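PDB 3BIJ: peptidase, C14 family from Geobacter sulfurreducens PCA, which is of unknown function but is probably a cysteine-type endopeptidase, cutting peptide bonds within protein chains. Local coordinates for residues A6-L11 and M78-G83; E30-D35 and A218-F223; F131-H136 and Q212-G217; G225-V230 and K245-R250; S239-H244 and P257-A262. One frame throughout, in Å; residues are numbered along the deposited sequence.

Interaction 1. Residues A6-L11 and M78-G83; sequences ALALGL and MLSYSG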
# COMPACT_ATOMS: atom_id res chain seq x y z
N ALA A 6 41.55 3.08 -17.88
CA ALA A 6 40.32 2.85 -17.16
C ALA A 6 40.49 1.75 -16.12
O ALA A 6 41.25 0.79 -16.32
CB ALA A 6 39.21 2.48 -18.15
N LEU A 7 39.77 1.90 -15.00
CA LEU A 7 39.79 0.93 -13.90
C LEU A 7 38.33 0.60 -13.55
O LEU A 7 37.63 1.41 -12.96
CB LEU A 7 40.46 1.53 -12.67
CG LEU A 7 41.29 0.61 -11.77
CD1 LEU A 7 41.42 1.25 -10.39
CD2 LEU A 7 40.65 -0.75 -11.65
N ALA A 8 37.88 -0.60 -13.93
CA ALA A 8 36.52 -1.02 -13.65
C ALA A 8 36.54 -1.91 -12.42
O ALA A 8 37.20 -2.95 -12.41
CB ALA A 8 35.94 -1.78 -14.85
N LEU A 9 35.83 -1.49 -11.38
CA LEU A 9 35.76 -2.23 -10.14
C LEU A 9 34.36 -2.76 -9.93
O LEU A 9 33.38 -2.04 -10.11
CB LEU A 9 36.13 -1.34 -8.96
CG LEU A 9 37.48 -0.63 -9.00
CD1 LEU A 9 37.62 0.27 -7.77
CD2 LEU A 9 38.60 -1.65 -9.03
N GLY A 10 34.27 -4.02 -9.54
CA GLY A 10 32.98 -4.64 -9.29
C GLY A 10 33.10 -5.65 -8.17
O GLY A 10 33.91 -6.58 -8.24
N LEU A 11 32.31 -5.47 -7.11
CA LEU A 11 32.37 -6.39 -5.98
C LEU A 11 30.99 -6.86 -5.58
O LEU A 11 30.25 -6.13 -4.93
CB LEU A 11 33.01 -5.72 -4.77
CG LEU A 11 34.40 -5.15 -5.00
CD1 LEU A 11 34.30 -3.69 -5.37
CD2 LEU A 11 35.21 -5.33 -3.73
N MSE A 78 39.73 6.93 -16.25
CA MSE A 78 38.35 6.57 -15.99
C MSE A 78 38.26 5.56 -14.86
O MSE A 78 38.89 4.50 -14.91
CB MSE A 78 37.71 5.97 -17.23
CG MSE A 78 36.22 5.80 -17.08
SE MSE A 78 35.43 4.76 -18.46
CE MSE A 78 34.45 3.51 -17.37
N LEU A 79 37.46 5.88 -13.85
CA LEU A 79 37.26 4.99 -12.71
C LEU A 79 35.79 4.70 -12.53
O LEU A 79 35.00 5.61 -12.30
CB LEU A 79 37.80 5.63 -11.43
CG LEU A 79 37.53 4.91 -10.10
CD1 LEU A 79 38.01 3.47 -10.16
CD2 LEU A 79 38.27 5.66 -8.97
N SER A 80 35.41 3.43 -12.64
CA SER A 80 34.02 3.05 -12.44
C SER A 80 34.01 2.10 -11.26
O SER A 80 34.95 1.34 -11.07
CB SER A 80 33.44 2.37 -13.68
OG SER A 80 34.07 1.13 -13.91
N TYR A 81 32.94 2.16 -10.46
CA TYR A 81 32.84 1.31 -9.29
C TYR A 81 31.43 0.86 -8.96
O TYR A 81 30.50 1.67 -8.90
CB TYR A 81 33.42 2.03 -8.05
CG TYR A 81 33.13 1.36 -6.71
CD1 TYR A 81 32.01 1.71 -5.94
CD2 TYR A 81 33.96 0.35 -6.23
CE1 TYR A 81 31.74 1.07 -4.73
CE2 TYR A 81 33.70 -0.30 -5.03
CZ TYR A 81 32.59 0.06 -4.28
OH TYR A 81 32.33 -0.59 -3.09
N SER A 82 31.27 -0.44 -8.77
CA SER A 82 29.99 -0.99 -8.38
C SER A 82 30.26 -1.87 -7.19
O SER A 82 30.99 -2.86 -7.27
CB SER A 82 29.34 -1.77 -9.53
OG SER A 82 28.77 -0.87 -10.46
N GLY A 83 29.70 -1.47 -6.06
CA GLY A 83 29.88 -2.21 -4.83
C GLY A 83 29.10 -1.50 -3.74
O GLY A 83 28.32 -0.60 -4.03
O HOH W 1 32.87 -0.69 -12.44

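Interaction 2. Residues E30-D35 and A218-F223; sequences EADAED and AFNGAF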
# COMPACT_ATOMS: atom_id res chain seq x y z
N GLU A 30 29.61 -7.27 -10.74
CA GLU A 30 30.62 -7.74 -11.68
C GLU A 30 30.15 -7.48 -13.11
O GLU A 30 30.95 -7.15 -13.98
CB GLU A 30 30.91 -9.22 -11.45
CG GLU A 30 31.86 -9.42 -10.29
CD GLU A 30 32.14 -10.87 -9.99
OE1 GLU A 30 32.45 -11.62 -10.94
OE2 GLU A 30 32.04 -11.25 -8.81
N ALA A 31 28.85 -7.60 -13.33
CA ALA A 31 28.30 -7.34 -14.64
C ALA A 31 28.53 -5.87 -14.95
O ALA A 31 28.98 -5.53 -16.05
CB ALA A 31 26.80 -7.68 -14.66
N ASP A 32 28.24 -4.98 -14.00
CA ASP A 32 28.45 -3.54 -14.21
C ASP A 32 29.89 -3.24 -14.63
O ASP A 32 30.13 -2.47 -15.56
CB ASP A 32 28.16 -2.74 -12.94
CG ASP A 32 26.68 -2.59 -12.66
OD1 ASP A 32 26.34 -2.11 -11.56
OD2 ASP A 32 25.86 -2.94 -13.52
N ALA A 33 30.85 -3.84 -13.93
CA ALA A 33 32.25 -3.60 -14.25
C ALA A 33 32.61 -4.09 -15.66
O ALA A 33 33.26 -3.37 -16.42
CB ALA A 33 33.14 -4.26 -13.21
N GLU A 34 32.17 -5.29 -16.01
CA GLU A 34 32.44 -5.84 -17.34
C GLU A 34 31.86 -4.91 -18.40
O GLU A 34 32.53 -4.58 -19.38
CB GLU A 34 31.85 -7.25 -17.49
CG GLU A 34 32.48 -8.29 -16.56
CD GLU A 34 31.88 -9.70 -16.70
OE1 GLU A 34 30.65 -9.88 -16.48
OE2 GLU A 34 32.66 -10.64 -17.03
N ASP A 35 30.62 -4.48 -18.20
CA ASP A 35 29.96 -3.58 -19.14
C ASP A 35 30.69 -2.24 -19.25
O ASP A 35 30.83 -1.71 -20.35
CB ASP A 35 28.50 -3.34 -18.73
CG ASP A 35 27.62 -4.56 -18.94
OD1 ASP A 35 26.50 -4.60 -18.40
OD2 ASP A 35 28.06 -5.49 -19.65
N ALA A 218 19.24 -7.26 -10.94
CA ALA A 218 19.66 -8.66 -11.06
C ALA A 218 20.76 -8.87 -12.11
O ALA A 218 21.50 -9.85 -12.03
CB ALA A 218 18.46 -9.54 -11.39
N PHE A 219 20.88 -7.95 -13.07
CA PHE A 219 21.90 -8.06 -14.11
C PHE A 219 22.84 -6.86 -14.27
O PHE A 219 23.75 -6.89 -15.10
CB PHE A 219 21.25 -8.39 -15.44
CG PHE A 219 20.30 -9.54 -15.34
CD1 PHE A 219 18.95 -9.30 -15.05
CD2 PHE A 219 20.76 -10.85 -15.44
CE1 PHE A 219 18.08 -10.36 -14.85
CE2 PHE A 219 19.89 -11.92 -15.24
CZ PHE A 219 18.54 -11.67 -14.94
N ASN A 220 22.59 -5.82 -13.49
CA ASN A 220 23.41 -4.62 -13.41
C ASN A 220 22.66 -3.59 -12.58
O ASN A 220 21.44 -3.68 -12.42
CB ASN A 220 23.82 -4.06 -14.79
CG ASN A 220 22.73 -4.09 -15.80
OD1 ASN A 220 21.56 -3.89 -15.46
ND2 ASN A 220 23.09 -4.32 -17.06
N GLY A 221 23.40 -2.65 -12.01
CA GLY A 221 22.79 -1.64 -11.17
C GLY A 221 21.70 -0.89 -11.90
O GLY A 221 21.67 -0.84 -13.12
N ALA A 222 20.78 -0.30 -11.15
CA ALA A 222 19.72 0.46 -11.78
C ALA A 222 20.36 1.56 -12.62
O ALA A 222 20.01 1.75 -13.78
CB ALA A 222 18.80 1.06 -10.71
N PHE A 223 21.30 2.28 -12.02
CA PHE A 223 21.99 3.36 -12.72
C PHE A 223 22.75 2.85 -13.95
O PHE A 223 22.54 3.31 -15.08
CB PHE A 223 22.95 4.09 -11.76
CG PHE A 223 23.94 4.98 -12.46
CD1 PHE A 223 23.52 5.94 -13.39
CD2 PHE A 223 25.30 4.87 -12.20
CE1 PHE A 223 24.44 6.76 -14.05
CE2 PHE A 223 26.23 5.68 -12.85
CZ PHE A 223 25.80 6.63 -13.77

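Interaction 3. Residues F131-H136 and Q212-G217; sequences FSDSCH and QLSQDG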
# COMPACT_ATOMS: atom_id res chain seq x y z
N PHE A 131 32.66 6.90 -12.27
CA PHE A 131 31.29 6.40 -12.20
C PHE A 131 31.19 5.57 -10.93
O PHE A 131 31.95 4.61 -10.74
CB PHE A 131 30.93 5.51 -13.39
CG PHE A 131 30.74 6.25 -14.67
CD1 PHE A 131 31.80 6.45 -15.55
CD2 PHE A 131 29.50 6.80 -14.98
CE1 PHE A 131 31.63 7.19 -16.72
CE2 PHE A 131 29.31 7.54 -16.15
CZ PHE A 131 30.39 7.74 -17.02
N SER A 132 30.28 5.95 -10.03
CA SER A 132 30.11 5.21 -8.80
C SER A 132 28.66 4.77 -8.66
O SER A 132 27.82 5.56 -8.23
CB SER A 132 30.51 6.08 -7.60
OG SER A 132 30.34 5.39 -6.37
N ASP A 133 28.35 3.53 -9.04
CA ASP A 133 26.99 3.00 -8.94
C ASP A 133 26.89 2.38 -7.57
O ASP A 133 26.82 1.15 -7.42
CB ASP A 133 26.71 1.94 -10.01
CG ASP A 133 25.24 1.56 -10.09
OD1 ASP A 133 24.49 1.94 -9.17
OD2 ASP A 133 24.84 0.88 -11.07
N SER A 134 26.90 3.24 -6.56
CA SER A 134 26.85 2.81 -5.17
C SER A 134 26.11 3.88 -4.36
O SER A 134 25.68 4.90 -4.90
CB SER A 134 28.28 2.64 -4.66
OG SER A 134 28.31 2.13 -3.35
N CYS A 135 25.98 3.65 -3.05
CA CYS A 135 25.30 4.58 -2.17
C CYS A 135 25.80 4.41 -0.74
O CYS A 135 26.68 3.59 -0.48
CB CYS A 135 23.80 4.33 -2.21
SG CYS A 135 23.37 2.70 -1.60
N HIS A 136 25.23 5.18 0.19
CA HIS A 136 25.63 5.11 1.59
C HIS A 136 24.41 5.08 2.50
O HIS A 136 23.38 5.65 2.16
CB HIS A 136 26.51 6.31 1.94
CG HIS A 136 27.82 6.31 1.23
ND1 HIS A 136 28.85 5.45 1.56
CD2 HIS A 136 28.26 7.02 0.16
CE1 HIS A 136 29.86 5.63 0.73
NE2 HIS A 136 29.53 6.57 -0.13
N GLN A 212 19.64 9.47 -1.04
CA GLN A 212 19.00 8.33 -1.68
C GLN A 212 19.87 7.08 -1.56
O GLN A 212 20.95 7.12 -0.99
CB GLN A 212 18.72 8.63 -3.15
CG GLN A 212 17.80 9.81 -3.38
CD GLN A 212 17.67 10.13 -4.84
OE1 GLN A 212 18.66 10.17 -5.56
NE2 GLN A 212 16.44 10.37 -5.30
N LEU A 213 19.36 5.98 -2.10
CA LEU A 213 20.09 4.72 -2.09
C LEU A 213 20.12 4.22 -3.52
O LEU A 213 19.21 4.51 -4.30
CB LEU A 213 19.38 3.68 -1.23
CG LEU A 213 19.46 3.83 0.29
CD1 LEU A 213 18.79 2.63 0.91
CD2 LEU A 213 20.92 3.92 0.75
N SER A 214 21.17 3.47 -3.86
CA SER A 214 21.33 2.92 -5.21
C SER A 214 20.88 1.48 -5.26
O SER A 214 21.34 0.64 -4.49
CB SER A 214 22.78 3.02 -5.66
OG SER A 214 23.12 4.35 -5.97
N GLN A 215 19.99 1.18 -6.20
CA GLN A 215 19.45 -0.16 -6.32
C GLN A 215 20.34 -1.13 -7.09
O GLN A 215 20.91 -0.79 -8.13
CB GLN A 215 18.08 -0.07 -6.96
CG GLN A 215 17.25 -1.29 -6.73
CD GLN A 215 15.80 -1.06 -7.07
OE1 GLN A 215 15.13 -0.21 -6.47
NE2 GLN A 215 15.29 -1.83 -8.04
N ASP A 216 20.47 -2.34 -6.57
CA ASP A 216 21.25 -3.38 -7.21
C ASP A 216 20.30 -4.27 -7.99
O ASP A 216 19.55 -5.05 -7.41
CB ASP A 216 21.97 -4.23 -6.16
CG ASP A 216 22.68 -5.43 -6.77
OD1 ASP A 216 22.51 -6.56 -6.26
OD2 ASP A 216 23.41 -5.25 -7.76
N GLY A 217 20.32 -4.15 -9.31
CA GLY A 217 19.45 -4.98 -10.13
C GLY A 217 19.95 -6.41 -10.21
O GLY A 217 20.98 -6.74 -9.60
O HOH W 2 21.90 1.63 -9.26

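Interaction 4. Residues G225-V230 and K245-R250; sequences GQLLRV and KAIVRR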
# COMPACT_ATOMS: atom_id res chain seq x y z
N GLY A 225 22.46 0.15 -15.62
CA GLY A 225 21.56 -0.37 -16.63
C GLY A 225 21.04 0.73 -17.53
O GLY A 225 20.99 0.56 -18.75
N GLN A 226 20.65 1.86 -16.95
CA GLN A 226 20.14 2.95 -17.76
C GLN A 226 21.27 3.67 -18.48
O GLN A 226 21.06 4.27 -19.55
CB GLN A 226 19.34 3.93 -16.91
CG GLN A 226 18.08 3.30 -16.39
CD GLN A 226 17.22 2.74 -17.50
OE1 GLN A 226 16.64 1.66 -17.37
NE2 GLN A 226 17.11 3.48 -18.60
N LEU A 227 22.47 3.64 -17.90
CA LEU A 227 23.60 4.28 -18.56
C LEU A 227 23.80 3.51 -19.87
O LEU A 227 23.89 4.11 -20.94
CB LEU A 227 24.86 4.21 -17.66
CG LEU A 227 26.20 4.80 -18.13
CD1 LEU A 227 27.18 4.99 -16.95
CD2 LEU A 227 26.80 3.87 -19.17
N LEU A 228 23.83 2.18 -19.80
CA LEU A 228 24.00 1.37 -21.00
C LEU A 228 22.85 1.56 -21.98
O LEU A 228 23.05 1.51 -23.20
CB LEU A 228 24.13 -0.11 -20.64
CG LEU A 228 25.31 -0.42 -19.74
CD1 LEU A 228 25.25 -1.87 -19.25
CD2 LEU A 228 26.58 -0.16 -20.49
N ARG A 229 21.65 1.77 -21.48
CA ARG A 229 20.52 1.94 -22.38
C ARG A 229 20.57 3.24 -23.21
O ARG A 229 20.20 3.23 -24.38
CB ARG A 229 19.20 1.82 -21.61
CG ARG A 229 17.96 2.15 -22.44
CD ARG A 229 16.77 1.23 -22.16
NE ARG A 229 16.84 0.01 -22.94
CZ ARG A 229 15.77 -0.68 -23.34
NH1 ARG A 229 15.92 -1.80 -24.05
NH2 ARG A 229 14.56 -0.26 -23.03
N VAL A 230 21.00 4.35 -22.61
CA VAL A 230 21.07 5.60 -23.37
C VAL A 230 22.33 5.60 -24.22
O VAL A 230 22.36 6.16 -25.29
CB VAL A 230 21.10 6.86 -22.46
CG1 VAL A 230 19.91 6.85 -21.51
CG2 VAL A 230 22.39 6.91 -21.68
N LYS A 245 21.66 14.02 -18.21
CA LYS A 245 20.24 14.42 -18.23
C LYS A 245 19.33 13.36 -18.85
O LYS A 245 18.20 13.16 -18.40
CB LYS A 245 20.06 15.74 -18.98
CG LYS A 245 20.69 16.93 -18.26
CD LYS A 245 20.51 18.24 -19.04
CE LYS A 245 19.03 18.65 -19.13
NZ LYS A 245 18.45 19.05 -17.79
N ALA A 246 19.84 12.67 -19.87
CA ALA A 246 19.07 11.61 -20.53
C ALA A 246 18.90 10.39 -19.62
O ALA A 246 17.90 9.68 -19.70
CB ALA A 246 19.76 11.20 -21.84
N ILE A 247 19.88 10.15 -18.76
CA ILE A 247 19.79 9.02 -17.86
C ILE A 247 18.80 9.32 -16.74
O ILE A 247 17.84 8.58 -16.55
CB ILE A 247 21.16 8.67 -17.26
CG1 ILE A 247 22.09 8.21 -18.38
CG2 ILE A 247 21.03 7.57 -16.21
CD1 ILE A 247 23.50 7.98 -17.95
N VAL A 248 19.03 10.41 -16.01
CA VAL A 248 18.13 10.77 -14.93
C VAL A 248 16.68 10.82 -15.39
O VAL A 248 15.77 10.50 -14.63
CB VAL A 248 18.50 12.14 -14.29
CG1 VAL A 248 19.97 12.16 -13.93
CG2 VAL A 248 18.14 13.27 -15.21
N ARG A 249 16.46 11.20 -16.64
CA ARG A 249 15.11 11.28 -17.16
C ARG A 249 14.38 9.94 -17.08
O ARG A 249 13.17 9.90 -16.89
CB ARG A 249 15.14 11.77 -18.61
CG ARG A 249 14.12 12.85 -18.93
CD ARG A 249 14.30 14.06 -18.01
NE ARG A 249 13.44 15.19 -18.39
CZ ARG A 249 13.60 15.89 -19.51
NH1 ARG A 249 14.58 15.59 -20.35
NH2 ARG A 249 12.77 16.89 -19.78
N ARG A 250 15.14 8.86 -17.22
CA ARG A 250 14.60 7.50 -17.20
C ARG A 250 14.53 6.87 -15.81
O ARG A 250 13.79 5.93 -15.58
CB ARG A 250 15.45 6.62 -18.11
CG ARG A 250 15.66 7.19 -19.50
CD ARG A 250 16.64 6.36 -20.31
NE ARG A 250 16.13 5.01 -20.56
CZ ARG A 250 15.16 4.71 -21.42
NH1 ARG A 250 14.56 5.67 -22.12
NH2 ARG A 250 14.79 3.46 -21.56

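Interaction 5. Residues S239-H244 and P257-A262; sequences SYRSFH and PNFFTA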
# COMPACT_ATOMS: atom_id res chain seq x y z
N SER A 239 26.88 15.49 -25.24
CA SER A 239 27.91 15.78 -24.24
C SER A 239 27.65 15.03 -22.94
O SER A 239 26.63 14.36 -22.79
CB SER A 239 27.95 17.29 -23.95
OG SER A 239 26.76 17.72 -23.30
N TYR A 240 28.57 15.16 -21.99
CA TYR A 240 28.41 14.50 -20.70
C TYR A 240 27.15 15.01 -20.02
O TYR A 240 26.39 14.23 -19.44
CB TYR A 240 29.60 14.76 -19.78
CG TYR A 240 30.78 13.87 -20.01
CD1 TYR A 240 31.77 14.23 -20.90
CD2 TYR A 240 30.91 12.68 -19.32
CE1 TYR A 240 32.88 13.41 -21.10
CE2 TYR A 240 32.02 11.85 -19.51
CZ TYR A 240 33.00 12.22 -20.41
OH TYR A 240 34.08 11.41 -20.62
N ARG A 241 26.92 16.31 -20.07
CA ARG A 241 25.74 16.87 -19.44
C ARG A 241 24.50 16.26 -20.04
O ARG A 241 23.62 15.79 -19.32
CB ARG A 241 25.70 18.39 -19.59
CG ARG A 241 26.88 19.06 -18.91
CD ARG A 241 26.77 20.59 -18.76
NE ARG A 241 26.98 20.86 -17.38
CZ ARG A 241 27.80 21.59 -16.65
NH1 ARG A 241 27.54 21.44 -15.37
NH2 ARG A 241 28.77 22.42 -17.03
N SER A 242 24.43 16.22 -21.36
CA SER A 242 23.27 15.63 -22.02
C SER A 242 23.13 14.16 -21.68
O SER A 242 22.02 13.65 -21.53
CB SER A 242 23.37 15.78 -23.53
OG SER A 242 23.38 17.15 -23.86
N PHE A 243 24.27 13.47 -21.57
CA PHE A 243 24.28 12.05 -21.26
C PHE A 243 23.61 11.86 -19.90
O PHE A 243 22.67 11.07 -19.74
CB PHE A 243 25.73 11.56 -21.24
CG PHE A 243 25.87 10.08 -21.11
CD1 PHE A 243 25.18 9.23 -21.96
CD2 PHE A 243 26.74 9.54 -20.16
CE1 PHE A 243 25.36 7.85 -21.87
CE2 PHE A 243 26.93 8.18 -20.06
CZ PHE A 243 26.25 7.32 -20.91
N HIS A 244 24.07 12.64 -18.93
CA HIS A 244 23.55 12.60 -17.59
C HIS A 244 22.05 12.93 -17.56
O HIS A 244 21.26 12.19 -16.98
CB HIS A 244 24.35 13.59 -16.74
CG HIS A 244 23.78 13.82 -15.38
ND1 HIS A 244 23.79 12.85 -14.40
CD2 HIS A 244 23.16 14.90 -14.84
CE1 HIS A 244 23.20 13.33 -13.31
NE2 HIS A 244 22.81 14.56 -13.55
N PRO A 257 20.86 9.81 -10.34
CA PRO A 257 22.33 9.90 -10.37
C PRO A 257 22.74 11.36 -10.34
O PRO A 257 22.02 12.23 -10.84
CB PRO A 257 22.69 9.17 -11.67
CG PRO A 257 21.44 9.23 -12.49
CD PRO A 257 20.36 9.01 -11.47
N ASN A 258 23.88 11.63 -9.72
CA ASN A 258 24.39 12.98 -9.59
C ASN A 258 25.55 13.32 -10.51
O ASN A 258 26.37 12.47 -10.86
CB ASN A 258 24.82 13.21 -8.15
CG ASN A 258 24.84 14.66 -7.77
OD1 ASN A 258 25.71 15.10 -7.03
ND2 ASN A 258 23.86 15.42 -8.26
N PHE A 259 25.61 14.60 -10.88
CA PHE A 259 26.64 15.12 -11.76
C PHE A 259 27.46 16.15 -10.96
O PHE A 259 27.08 17.31 -10.84
CB PHE A 259 25.96 15.76 -12.98
CG PHE A 259 26.90 16.14 -14.09
CD1 PHE A 259 27.61 17.33 -14.06
CD2 PHE A 259 27.07 15.29 -15.18
CE1 PHE A 259 28.48 17.67 -15.09
CE2 PHE A 259 27.93 15.63 -16.21
CZ PHE A 259 28.63 16.82 -16.16
N PHE A 260 28.60 15.70 -10.43
CA PHE A 260 29.48 16.53 -9.61
C PHE A 260 30.84 16.79 -10.27
O PHE A 260 31.50 15.85 -10.73
CB PHE A 260 29.69 15.84 -8.27
CG PHE A 260 30.39 16.68 -7.25
CD1 PHE A 260 29.76 17.80 -6.72
CD2 PHE A 260 31.67 16.35 -6.81
CE1 PHE A 260 30.39 18.59 -5.76
CE2 PHE A 260 32.31 17.13 -5.85
CZ PHE A 260 31.67 18.26 -5.32
N THR A 261 31.27 18.05 -10.29
CA THR A 261 32.56 18.42 -10.87
C THR A 261 33.46 19.00 -9.78
O THR A 261 33.00 19.75 -8.94
CB THR A 261 32.43 19.49 -11.97
OG1 THR A 261 31.87 20.68 -11.42
CG2 THR A 261 31.55 19.00 -13.11
N ALA A 262 34.74 18.65 -9.81
CA ALA A 262 35.68 19.16 -8.83
C ALA A 262 37.02 19.45 -9.50
O ALA A 262 37.20 19.16 -10.68
CB ALA A 262 35.85 18.16 -7.70
O HOH W 3 21.34 15.08 -10.54

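Interaction 1. Residues A6-L11 and M78-G83
Leu7 and Leu9, each through both N and O, and Leu11, through its N, bond to the facing edge of the strand from Met78 to Ser82, a parallel pair of strands within the central sheet of a caspase-like alpha/beta fold. Leu7 and Leu9 each bond to the two residues that flank their partner in register. Leu7 N reaches Met78 O at 2.7 Å, nearly in line with that carbonyl, and Ser80 N returns to Leu7 O with an angle of 169° at the hydrogen. Leu9 N then donates to Ser80 O from above the carbonyl plane, Ser82 N donates to Leu9 O, and Leu11 N closes the series on Ser82 O at 2.9 Å.

Apolar contacts fill the face that carries Leu7, Leu9, Leu79 and Tyr81. Leu79 CD1 lies 4.0 Å from Leu7 CB and touches Leu9 CD1 as well. With CG anti to the backbone N (chi1 169°), the Tyr81 ring presents its edge to Leu9 CB, 3.9 Å from CD2, while Leu11 CD1 comes within 3.5 Å of CE2, the two side chains crossing at about a right angle. Helix 57-70 covers the leucines on this face.

The serines lie on the other face, beneath helix 29-42. Ser80 OG touches Ala8 CB at 3.6 Å. The chemistry implies a buried core whose strands are joined by peptide groups, and each of the three buried hydroxyls has a polar partner: for Ser80 a water shared with Leu9 O, for Ser82 Asp32, for Tyr81 His84 O.

Interaction 2. Residues E30-D35 and A218-F223
The carboxylate of Asp32 receives Gly221 N at its oxygens, the bond to OD1 being 3.0 Å long and using the syn lone pair, the side facing the other oxygen. A second bond, to OD2, is less sure because that oxygen is modelled too close to Asn220. The Asn220 amide is nearly parallel in plane to this carboxylate (16° apart) without being stacked on it, and the two side chains cross at about a right angle. Asp35 turns its carboxylate 60° from the same amide, with OD1 3.7 Å from Asn220 ND2. Nearby, the methyl of Ala31 rests on the backbone, its CB 3.2 Å from Phe219 O.

Gly221 is the N-cap residue of the helix that starts at Ala222. This helix start and the salt bridge from Arg165 to Asp32 OD1 probably offset the nearby carboxylate of Asp133, a like charge. Across the subunit interface, Arg177 of the second subunit pairs with Asp35, and Ser170 of the second subunit bonds to Asn220 OD1. The contact thus joins the first turns of helix 29-42 to the start of helix 222-231, beside the middle of strand 76-89, whose Ser82 also bonds to Asp32 OD1.

Interaction 3. Residues F131-H136 and Q212-G217
Cys135 and Leu213 bring the two backbones to 5.2 Å between CA atoms, just past strand 127-133. Before this point, at Asp133, the chain makes an inverse gamma turn, closed by a weak bond from Ser134 N to Ser132 O. It then runs almost fully extended through Ser134 and Cys135 past the beta-like chain at Leu213 and Ser214.

Two bonds from Ser214 grip this exit. Its N donates to Cys135 SG at 3.2 Å, almost perfectly straight at 176°. Its OG donates to Ser134 O at 2.8 Å, arriving high above the carbonyl plane, 71° out of it. The sulfur reaches Ser214 N because chi1 of 63° sets SG between the backbone N and the carbonyl carbon. Leu213 CD2 touches both the sulfur, at 3.6 Å, and His136 O. With an alanine in place of Cys135, the sulfur would be gone, and Ser214 N would probably be left without its acceptor and Leu213 CD2 with a gap beside it. A water bonded to Asp133 OD1 at 2.6 Å also donates to Gln215 O.

The sequence from Asp133 to His136 resembles the one that carries the nucleophile in metacaspases, consistent with a cysteine peptidase. The turn lies where strand 127-133 ends alongside strand 76-89, with Ser134 OG bonded to Gly83 O, while helix 222-231 packs on Asp133 and supplies its Thr224 partner.

Interaction 4. Residues G225-V230 and K245-R250
Val230 and Ile247 meet at about a right angle, the valine's CG2 lying 3.6 Å from Ile247 CG1. The branched isoleucine serves three neighbours at once: CG1 faces the valine, CG2 touches Gln226 CB, and CD1 runs on to Leu227, whose side chain lies alongside it and points the same way, with CB at 4.0 Å. Chi1 of -64°, with CG1 beside the backbone N, directs the long branch between Leu227 and Val230. Through its CG1 methyl, Val230 also slides past Arg250 in the opposite direction, coming within 3.5 Å of Arg250 CD.

These are consecutive helices of the caspase-like fold, their short segments crossing at 123° with the axes 9.2 Å apart, and Phe243 of the second helix extends the apolar seam along Leu227 and Val230.

At the polar end, Arg250 and Arg229 cross at about a right angle, their guanidinium planes 58° apart. Arg250 NH2 lies against the aliphatic chain of Arg229, 3.0 Å from CD, and at the edge of its guanidinium, with the two NH2 atoms 4.0 Å apart. Asp97 of the second subunit probably explains this closeness, since its OD2 forms a salt bridge with NH2 of each arginine, and the like charges gather round one carboxylate. The Arg250 chain bends at its third torsion on its way to that oxygen.

Interaction 5. Residues S239-H244 and P257-A262
Phe259 CB sits over the centre of the His244 imidazole, 3.5 Å from the ring centroid and 14° off its normal, a CH-pi contact between a helix and the strand that follows it. In the caspase-like alpha/beta fold, helix 240-250 packs here on strand 258-263, which runs antiparallel to its sheet neighbour 201-206.

The two rings themselves meet obliquely, with planes at 49°. Phe259 CD2 closes on His244 CB at 3.6 Å, and farther out the phenyl ring reaches the preceding turn of the helix, where CE2 lies 4.0 Å from Tyr240 CB and CZ touches Arg241 CG. At the edge of the imidazole, near its plane, Pro257 O approaches CE1 at 3.0 Å. A water donates to the same carbonyl oxygen and bonds weakly to His244 NE2 and Asn258 ND2.

Both side chains reach out alike, each CG anti to its own backbone nitrogen (chi1 171° for His244), which brings the imidazole under the phenylalanine's CB. Replacing His244 by an alanine would probably uncover that CB and take one partner from the water.

Leu203 and Leu270 also pack on the Phe259 side chain, and Phe260 of the third subunit packs on Arg241. The helix that presents Tyr240, Arg241 and His244 starts at an N-cap, where Ser239 OG accepts a weak but straight bond from Ser242 N at 3.4 Å.

In the fold
From the N terminus, interaction 1 closes the first long loop, pairing the opening strand 4-10 with strand 76-89. Interaction 2 starts inside that loop, on helix 29-42, and ends far along the chain before helix 222-231, so the two cross; they touch where Ser82 meets Asp32. Interaction 3 opens and closes within the span of interaction 2, linking the end of strand 127-133, neighbour of 76-89 in the sheet, to segment 212-217. Interactions 4 and 5 follow in series with the first three and cross each other through helix 240-250, tying helix 222-231 to strand 258-263. Phe223 and Pro257 bring interactions 2 and 5 together.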